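PDB 4EVW: nucleoside-diphosphate-sugar pyrophosphorylase from Vibrio cholerae, which probably transfers a nucleotidyl group to a sugar phosphate, releasing pyrophosphate and yielding an activated nucleoside-diphosphate sugar. Local coordinates for residues A152-N164 against P207-Y221. The protein carries 1 engineered substitution. Numbering follows the deposited sequence.
Sequences AGSTKVIQTAEKN and PLYNELIQKGLNIHY. Engineered in segment 207-221: E211 (natural residue Leu).
K156 and H220 form a single backbone bridge, with Y221 N bonded to T155 O (2.8 Å) and V157 N to I219 O (2.8 Å), after which strand 157-161 runs roughly antiparallel to helix 208-214, their axes 7.2 Å apart at closest. Beside the bridge, T155 OG1 lies near the plane of the H220 ring and shares a short hydrogen bond with ND1 (2.6 Å); T155 reaches it with OG1 tucked between its own backbone N and carbonyl carbon (chi1 51°). K156 CA sits over a face of that same imidazole in a CH-pi contact, while T155 CA does likewise over the Y221 ring, whose edge meets V157 CG2. The K156 chain bends at its last torsion (chi4 57°) and brings NZ to N218 OD1 (3.2 Å), an oxygen that also takes a weak bond from H220 NE2. Water 1 accepts from K156 NZ and I219 N and can donate to V157 O. Strand 157-161 is one arm of a two-stranded antiparallel hairpin with strand 146-149, and this contact fastens the hairpin to the main mixed sheet, where strand 219-223 lies parallel to strand 132-138, in a fold consistent with the Rossmann-like core of nucleotidyltransferases. Further along, I213 sets CD1 against V157 O (3.4 Å) and V157 CG1. N210 then grips T160 like a peptide: OD1 accepts from T160 N (3.0 Å), and ND2 gives an almost straight bond, 173° at the hydrogen, to T160 O, which lies in the amide plane of N210; the pair of bonds holds the amide at both ends. Water 2 also donates to N210 OD1 and bridges it to I158 O. T160 OG1 is hydrogen-bonded to A206 O, just ahead of P207.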
ATOM      1  N   ALA A 152      -3.850  11.258 -23.772  1.00 39.15           N
ATOM      2  CA  ALA A 152      -2.889  12.296 -23.415  1.00 39.29           C
ATOM      3  C   ALA A 152      -3.565  13.547 -22.866  1.00 38.33           C
ATOM      4  O   ALA A 152      -4.586  13.994 -23.389  1.00 34.71           O
ATOM      5  CB  ALA A 152      -2.031  12.651 -24.629  1.00 37.93           C
ATOM      6  N   GLY A 153      -2.995  14.104 -21.803  1.00 36.00           N
ATOM      7  CA  GLY A 153      -3.553  15.312 -21.221  1.00 39.01           C
ATOM      8  C   GLY A 153      -4.599  15.076 -20.151  1.00 38.98           C
ATOM      9  O   GLY A 153      -5.079  16.021 -19.529  1.00 37.16           O
ATOM     10  N   SER A 154      -4.973  13.817 -19.947  1.00 31.95           N
ATOM     11  CA  SER A 154      -5.953  13.467 -18.924  1.00 31.22           C
ATOM     12  C   SER A 154      -5.269  12.505 -17.972  1.00 24.59           C
ATOM     13  O   SER A 154      -4.477  11.672 -18.400  1.00 28.78           O
ATOM     14  CB  SER A 154      -7.170  12.777 -19.541  1.00 33.59           C
ATOM     15  OG  SER A 154      -8.003  12.220 -18.533  1.00 29.07           O
ATOM     16  N   THR A 155      -5.562  12.620 -16.683  1.00 23.75           N
ATOM     17  CA  THR A 155      -4.957  11.717 -15.720  1.00 23.93           C
ATOM     18  C   THR A 155      -5.963  10.647 -15.329  1.00 21.61           C
ATOM     19  O   THR A 155      -5.759   9.910 -14.368  1.00 22.26           O
ATOM     20  CB  THR A 155      -4.490  12.464 -14.452  1.00 27.80           C
ATOM     21  OG1 THR A 155      -5.563  13.261 -13.943  1.00 29.14           O
ATOM     22  CG2 THR A 155      -3.296  13.345 -14.765  1.00 32.00           C
ATOM     23  N   LYS A 156      -7.049  10.561 -16.089  1.00 21.46           N
ATOM     24  CA  LYS A 156      -8.086   9.581 -15.805  1.00 24.31           C
ATOM     25  C   LYS A 156      -7.582   8.166 -16.095  1.00 24.69           C
ATOM     26  O   LYS A 156      -6.839   7.949 -17.053  1.00 25.50           O
ATOM     27  CB  LYS A 156      -9.325   9.887 -16.649  1.00 31.67           C
ATOM     28  CG  LYS A 156     -10.642   9.547 -15.975  1.00 46.10           C
ATOM     29  CD  LYS A 156     -11.827  10.051 -16.796  1.00 56.67           C
ATOM     30  CE  LYS A 156     -13.096   9.273 -16.470  1.00 63.27           C
ATOM     31  NZ  LYS A 156     -13.446   9.314 -15.020  1.00 63.95           N
ATOM     32  N   VAL A 157      -7.972   7.211 -15.255  1.00 21.40           N
ATOM     33  CA  VAL A 157      -7.573   5.812 -15.432  1.00 21.48           C
ATOM     34  C   VAL A 157      -8.800   5.010 -15.858  1.00 24.37           C
ATOM     35  O   VAL A 157      -9.865   5.121 -15.249  1.00 26.25           O
ATOM     36  CB  VAL A 157      -7.001   5.219 -14.121  1.00 21.16           C
ATOM     37  CG1 VAL A 157      -6.699   3.734 -14.298  1.00 21.12           C
ATOM     38  CG2 VAL A 157      -5.727   5.964 -13.729  1.00 22.74           C
ATOM     39  N   ILE A 158      -8.655   4.202 -16.904  1.00 22.89           N
ATOM     40  CA  ILE A 158      -9.782   3.416 -17.387  1.00 24.06           C
ATOM     41  C   ILE A 158      -9.666   1.938 -17.048  1.00 25.69           C
ATOM     42  O   ILE A 158     -10.635   1.204 -17.174  1.00 27.65           O
ATOM     43  CB  ILE A 158      -9.951   3.540 -18.924  1.00 30.42           C
ATOM     44  CG1 ILE A 158      -8.659   3.126 -19.631  1.00 30.65           C
ATOM     45  CG2 ILE A 158     -10.345   4.962 -19.289  1.00 39.33           C
ATOM     46  CD1 ILE A 158      -8.763   3.121 -21.152  1.00 40.24           C
ATOM     47  N   GLN A 159      -8.490   1.505 -16.612  1.00 22.10           N
ATOM     48  CA  GLN A 159      -8.288   0.096 -16.284  1.00 23.29           C
ATOM     49  C   GLN A 159      -6.984  -0.127 -15.530  1.00 26.05           C
ATOM     50  O   GLN A 159      -6.026   0.627 -15.698  1.00 25.29           O
ATOM     51  CB  GLN A 159      -8.262  -0.723 -17.588  1.00 27.25           C
ATOM     52  CG  GLN A 159      -8.128  -2.232 -17.429  1.00 28.03           C
ATOM     53  CD  GLN A 159      -7.957  -2.942 -18.771  1.00 40.71           C
ATOM     54  OE1 GLN A 159      -8.203  -2.361 -19.829  1.00 46.59           O
ATOM     55  NE2 GLN A 159      -7.545  -4.204 -18.729  1.00 39.96           N
ATOM     56  N   THR A 160      -6.958  -1.149 -14.680  1.00 23.30           N
ATOM     57  CA  THR A 160      -5.744  -1.515 -13.963  1.00 21.31           C
ATOM     58  C   THR A 160      -5.588  -3.025 -14.133  1.00 28.62           C
ATOM     59  O   THR A 160      -6.569  -3.734 -14.368  1.00 26.71           O
ATOM     60  CB  THR A 160      -5.793  -1.202 -12.441  1.00 27.20           C
ATOM     61  OG1 THR A 160      -6.862  -1.935 -11.832  1.00 29.52           O
ATOM     62  CG2 THR A 160      -5.972   0.288 -12.196  1.00 26.38           C
ATOM     63  N   ALA A 161      -4.353  -3.498 -14.037  1.00 31.47           N
ATOM     64  CA  ALA A 161      -4.043  -4.922 -14.160  1.00 39.11           C
ATOM     65  C   ALA A 161      -2.866  -5.192 -13.234  1.00 44.27           C
ATOM     66  O   ALA A 161      -1.979  -4.351 -13.103  1.00 39.45           O
ATOM     67  CB  ALA A 161      -3.667  -5.262 -15.597  1.00 42.49           C
ATOM     68  N   GLU A 162      -2.847  -6.350 -12.586  1.00 42.74           N
ATOM     69  CA  GLU A 162      -1.745  -6.646 -11.681  1.00 49.14           C
ATOM     70  C   GLU A 162      -0.533  -7.275 -12.366  1.00 56.67           C
ATOM     71  O   GLU A 162       0.591  -7.077 -11.918  1.00 65.00           O
ATOM     72  CB  GLU A 162      -2.209  -7.544 -10.531  1.00 47.78           C
ATOM     73  CG  GLU A 162      -1.148  -7.780  -9.448  1.00 51.28           C
ATOM     74  CD  GLU A 162      -0.887  -6.560  -8.571  1.00 55.40           C
ATOM     75  OE1 GLU A 162      -1.744  -5.650  -8.537  1.00 55.73           O
ATOM     76  OE2 GLU A 162       0.170  -6.519  -7.897  1.00 52.94           O
ATOM     77  N   LYS A 163      -0.729  -8.028 -13.442  1.00 54.83           N
ATOM     78  CA  LYS A 163       0.431  -8.625 -14.103  1.00 60.56           C
ATOM     79  C   LYS A 163       0.437  -8.366 -15.596  1.00 62.51           C
ATOM     80  O   LYS A 163       1.456  -8.528 -16.262  1.00 65.40           O
ATOM     81  CB  LYS A 163       0.478 -10.135 -13.857  1.00 61.62           C
ATOM     82  CG  LYS A 163       0.294 -10.546 -12.406  1.00 61.98           C
ATOM     83  CD  LYS A 163       1.601 -10.869 -11.705  1.00 64.80           C
ATOM     84  CE  LYS A 163       1.328 -11.282 -10.267  1.00 66.08           C
ATOM     85  NZ  LYS A 163       2.402 -10.825  -9.348  1.00 65.76           N
ATOM     86  N   ASN A 164      -0.709  -7.970 -16.124  1.00 57.13           N
ATOM     87  CA  ASN A 164      -0.802  -7.690 -17.540  1.00 53.34           C
ATOM     88  C   ASN A 164      -0.349  -6.254 -17.796  1.00 54.64           C
ATOM     89  O   ASN A 164      -0.881  -5.316 -17.203  1.00 51.55           O
ATOM     90  CB  ASN A 164      -2.238  -7.906 -18.008  1.00 50.65           C
ATOM     91  CG  ASN A 164      -2.378  -7.792 -19.502  1.00 57.00           C
ATOM     92  OD1 ASN A 164      -1.415  -7.990 -20.243  1.00 56.53           O
ATOM     93  ND2 ASN A 164      -3.586  -7.486 -19.960  1.00 60.63           N
ATOM     94  N   PRO A 207      -6.279  -4.234  -8.715  1.00 21.95           N
ATOM     95  CA  PRO A 207      -7.479  -4.714  -9.416  1.00 21.87           C
ATOM     96  C   PRO A 207      -8.790  -4.129  -8.878  1.00 19.76           C
ATOM     97  O   PRO A 207      -9.780  -4.035  -9.604  1.00 19.98           O
ATOM     98  CB  PRO A 207      -7.419  -6.227  -9.209  1.00 26.52           C
ATOM     99  CG  PRO A 207      -5.960  -6.501  -9.160  1.00 26.70           C
ATOM    100  CD  PRO A 207      -5.420  -5.363  -8.314  1.00 22.45           C
ATOM    101  N   LEU A 208      -8.796  -3.738  -7.604  1.00 18.02           N
ATOM    102  CA  LEU A 208     -10.004  -3.191  -7.001  1.00 22.46           C
ATOM    103  C   LEU A 208     -10.507  -1.950  -7.714  1.00 23.12           C
ATOM    104  O   LEU A 208     -11.707  -1.692  -7.739  1.00 20.05           O
ATOM    105  CB  LEU A 208      -9.780  -2.872  -5.510  1.00 19.45           C
ATOM    106  CG  LEU A 208      -9.442  -4.076  -4.631  1.00 27.23           C
ATOM    107  CD1 LEU A 208      -9.473  -3.681  -3.150  1.00 26.77           C
ATOM    108  CD2 LEU A 208     -10.441  -5.185  -4.902  1.00 24.56           C
ATOM    109  N   TYR A 209      -9.603  -1.179  -8.305  1.00 20.49           N
ATOM    110  CA  TYR A 209     -10.027   0.028  -8.995  1.00 18.73           C
ATOM    111  C   TYR A 209     -10.945  -0.260 -10.186  1.00 20.91           C
ATOM    112  O   TYR A 209     -11.767   0.574 -10.552  1.00 22.05           O
ATOM    113  CB  TYR A 209      -8.806   0.838  -9.432  1.00 17.56           C
ATOM    114  CG  TYR A 209      -8.154   1.576  -8.285  1.00 18.46           C
ATOM    115  CD1 TYR A 209      -8.674   2.787  -7.821  1.00 19.04           C
ATOM    116  CD2 TYR A 209      -7.016   1.064  -7.665  1.00 18.34           C
ATOM    117  CE1 TYR A 209      -8.070   3.472  -6.774  1.00 16.18           C
ATOM    118  CE2 TYR A 209      -6.403   1.740  -6.613  1.00 19.85           C
ATOM    119  CZ  TYR A 209      -6.931   2.941  -6.178  1.00 20.12           C
ATOM    120  OH  TYR A 209      -6.296   3.620  -5.164  1.00 18.96           O
ATOM    121  N   ASN A 210     -10.827  -1.444 -10.779  1.00 21.47           N
ATOM    122  CA  ASN A 210     -11.694  -1.772 -11.910  1.00 22.19           C
ATOM    123  C   ASN A 210     -13.153  -1.808 -11.482  1.00 26.03           C
ATOM    124  O   ASN A 210     -14.037  -1.447 -12.256  1.00 26.59           O
ATOM    125  CB  ASN A 210     -11.285  -3.104 -12.544  1.00 24.66           C
ATOM    126  CG  ASN A 210      -9.952  -3.010 -13.252  1.00 26.58           C
ATOM    127  OD1 ASN A 210      -9.708  -2.064 -13.996  1.00 25.04           O
ATOM    128  ND2 ASN A 210      -9.085  -3.987 -13.026  1.00 23.63           N
ATOM    129  N   GLU A 211     -13.405  -2.226 -10.243  1.00 26.39           N
ATOM    130  CA  GLU A 211     -14.774  -2.271  -9.734  1.00 26.83           C
ATOM    131  C   GLU A 211     -15.293  -0.838  -9.592  1.00 25.47           C
ATOM    132  O   GLU A 211     -16.448  -0.542  -9.906  1.00 27.59           O
ATOM    133  CB  GLU A 211     -14.819  -2.978  -8.370  1.00 23.64           C
ATOM    134  CG  GLU A 211     -14.300  -4.423  -8.356  1.00 25.12           C
ATOM    135  CD  GLU A 211     -15.213  -5.399  -9.090  1.00 39.28           C
ATOM    136  OE1 GLU A 211     -16.359  -5.019  -9.415  1.00 39.31           O
ATOM    137  OE2 GLU A 211     -14.789  -6.550  -9.332  1.00 36.80           O
ATOM    138  N   LEU A 212     -14.430   0.060  -9.123  1.00 23.31           N
ATOM    139  CA  LEU A 212     -14.817   1.457  -8.945  1.00 22.33           C
ATOM    140  C   LEU A 212     -15.004   2.170 -10.286  1.00 22.84           C
ATOM    141  O   LEU A 212     -15.938   2.955 -10.462  1.00 23.91           O
ATOM    142  CB  LEU A 212     -13.767   2.192  -8.099  1.00 19.62           C
ATOM    143  CG  LEU A 212     -13.568   1.652  -6.676  1.00 24.41           C
ATOM    144  CD1 LEU A 212     -12.622   2.558  -5.908  1.00 25.03           C
ATOM    145  CD2 LEU A 212     -14.911   1.574  -5.960  1.00 29.31           C
ATOM    146  N   ILE A 213     -14.108   1.902 -11.229  1.00 22.73           N
ATOM    147  CA  ILE A 213     -14.197   2.510 -12.551  1.00 24.82           C
ATOM    148  C   ILE A 213     -15.479   2.052 -13.252  1.00 27.53           C
ATOM    149  O   ILE A 213     -16.164   2.848 -13.889  1.00 25.33           O
ATOM    150  CB  ILE A 213     -12.955   2.142 -13.400  1.00 27.62           C
ATOM    151  CG1 ILE A 213     -11.718   2.822 -12.806  1.00 27.27           C
ATOM    152  CG2 ILE A 213     -13.148   2.570 -14.858  1.00 26.43           C
ATOM    153  CD1 ILE A 213     -10.408   2.351 -13.396  1.00 25.68           C
ATOM    154  N   GLN A 214     -15.816   0.775 -13.121  1.00 25.16           N
ATOM    155  CA  GLN A 214     -17.031   0.263 -13.746  1.00 30.59           C
ATOM    156  C   GLN A 214     -18.270   0.941 -13.180  1.00 34.64           C
ATOM    157  O   GLN A 214     -19.245   1.162 -13.899  1.00 36.79           O
ATOM    158  CB  GLN A 214     -17.134  -1.248 -13.552  1.00 41.79           C
ATOM    159  CG  GLN A 214     -16.331  -2.045 -14.559  1.00 57.02           C
ATOM    160  CD  GLN A 214     -16.225  -3.502 -14.182  1.00 64.72           C
ATOM    161  OE1 GLN A 214     -17.162  -4.075 -13.631  1.00 67.00           O
ATOM    162  NE2 GLN A 214     -15.085  -4.116 -14.487  1.00 63.89           N
ATOM    163  N   LYS A 215     -18.235   1.273 -11.891  1.00 31.26           N
ATOM    164  CA  LYS A 215     -19.368   1.934 -11.256  1.00 31.79           C
ATOM    165  C   LYS A 215     -19.422   3.419 -11.570  1.00 34.61           C
ATOM    166  O   LYS A 215     -20.293   4.133 -11.085  1.00 40.82           O
ATOM    167  CB  LYS A 215     -19.339   1.718  -9.742  1.00 39.04           C
ATOM    168  CG  LYS A 215     -19.880   0.360  -9.325  1.00 55.60           C
ATOM    169  CD  LYS A 215     -19.830   0.166  -7.819  1.00 65.93           C
ATOM    170  CE  LYS A 215     -18.398   0.073  -7.316  1.00 67.51           C
ATOM    171  NZ  LYS A 215     -18.123  -1.245  -6.677  1.00 66.82           N
ATOM    172  N   GLY A 216     -18.482   3.882 -12.384  1.00 34.14           N
ATOM    173  CA  GLY A 216     -18.478   5.279 -12.769  1.00 32.60           C
ATOM    174  C   GLY A 216     -17.744   6.244 -11.864  1.00 29.78           C
ATOM    175  O   GLY A 216     -17.880   7.456 -12.030  1.00 31.16           O
ATOM    176  N   LEU A 217     -16.970   5.738 -10.907  1.00 25.33           N
ATOM    177  CA  LEU A 217     -16.237   6.637 -10.031  1.00 26.69           C
ATOM    178  C   LEU A 217     -15.090   7.249 -10.817  1.00 31.25           C
ATOM    179  O   LEU A 217     -14.612   6.675 -11.797  1.00 31.13           O
ATOM    180  CB  LEU A 217     -15.717   5.911  -8.789  1.00 26.61           C
ATOM    181  CG  LEU A 217     -16.801   5.329  -7.874  1.00 32.95           C
ATOM    182  CD1 LEU A 217     -16.193   5.066  -6.496  1.00 32.91           C
ATOM    183  CD2 LEU A 217     -17.969   6.295  -7.751  1.00 41.29           C
ATOM    184  N   ASN A 218     -14.662   8.421 -10.370  1.00 28.30           N
ATOM    185  CA  ASN A 218     -13.613   9.188 -11.022  1.00 26.29           C
ATOM    186  C   ASN A 218     -12.222   8.822 -10.509  1.00 23.71           C
ATOM    187  O   ASN A 218     -11.731   9.403  -9.547  1.00 22.15           O
ATOM    188  CB  ASN A 218     -13.914  10.673 -10.795  1.00 27.29           C
ATOM    189  CG  ASN A 218     -13.047  11.583 -11.627  1.00 35.75           C
ATOM    190  OD1 ASN A 218     -12.513  11.179 -12.658  1.00 35.29           O
ATOM    191  ND2 ASN A 218     -12.922  12.833 -11.196  1.00 36.90           N
ATOM    192  N   ILE A 219     -11.581   7.865 -11.175  1.00 22.27           N
ATOM    193  CA  ILE A 219     -10.260   7.399 -10.764  1.00 21.75           C
ATOM    194  C   ILE A 219      -9.139   7.966 -11.631  1.00 21.96           C
ATOM    195  O   ILE A 219      -9.204   7.927 -12.860  1.00 21.19           O
ATOM    196  CB  ILE A 219     -10.199   5.852 -10.805  1.00 20.54           C
ATOM    197  CG1 ILE A 219     -11.333   5.262  -9.952  1.00 22.19           C
ATOM    198  CG2 ILE A 219      -8.833   5.370 -10.328  1.00 20.64           C
ATOM    199  CD1 ILE A 219     -11.323   5.701  -8.481  1.00 23.87           C
ATOM    200  N   HIS A 220      -8.102   8.490 -10.985  1.00 19.39           N
ATOM    201  CA  HIS A 220      -6.978   9.073 -11.710  1.00 20.12           C
ATOM    202  C   HIS A 220      -5.644   8.467 -11.330  1.00 21.38           C
ATOM    203  O   HIS A 220      -5.558   7.599 -10.465  1.00 21.48           O
ATOM    204  CB  HIS A 220      -6.910  10.579 -11.439  1.00 22.00           C
ATOM    205  CG  HIS A 220      -8.007  11.358 -12.087  1.00 22.52           C
ATOM    206  ND1 HIS A 220      -7.776  12.256 -13.106  1.00 22.45           N
ATOM    207  CD2 HIS A 220      -9.345  11.362 -11.880  1.00 29.44           C
ATOM    208  CE1 HIS A 220      -8.923  12.779 -13.500  1.00 26.08           C
ATOM    209  NE2 HIS A 220      -9.891  12.252 -12.772  1.00 26.86           N
ATOM    210  N   TYR A 221      -4.597   8.912 -12.011  1.00 23.91           N
ATOM    211  CA  TYR A 221      -3.261   8.470 -11.668  1.00 20.82           C
ATOM    212  C   TYR A 221      -2.484   9.731 -11.391  1.00 20.72           C
ATOM    213  O   TYR A 221      -2.909  10.832 -11.757  1.00 23.77           O
ATOM    214  CB  TYR A 221      -2.589   7.668 -12.800  1.00 19.80           C
ATOM    215  CG  TYR A 221      -2.220   8.439 -14.062  1.00 21.42           C
ATOM    216  CD1 TYR A 221      -1.071   9.232 -14.123  1.00 21.32           C
ATOM    217  CD2 TYR A 221      -3.004   8.333 -15.210  1.00 19.67           C
ATOM    218  CE1 TYR A 221      -0.709   9.893 -15.308  1.00 28.35           C
ATOM    219  CE2 TYR A 221      -2.653   8.987 -16.396  1.00 23.19           C
ATOM    220  CZ  TYR A 221      -1.508   9.763 -16.437  1.00 24.77           C
ATOM    221  OH  TYR A 221      -1.162  10.396 -17.609  1.00 27.54           O
TER
HETATM  222  O   HOH W   1     -11.945   6.681 -13.838  1.00 32.74           O
HETATM  223  O   HOH W   2     -11.670  -1.019 -15.779  1.00 40.13           O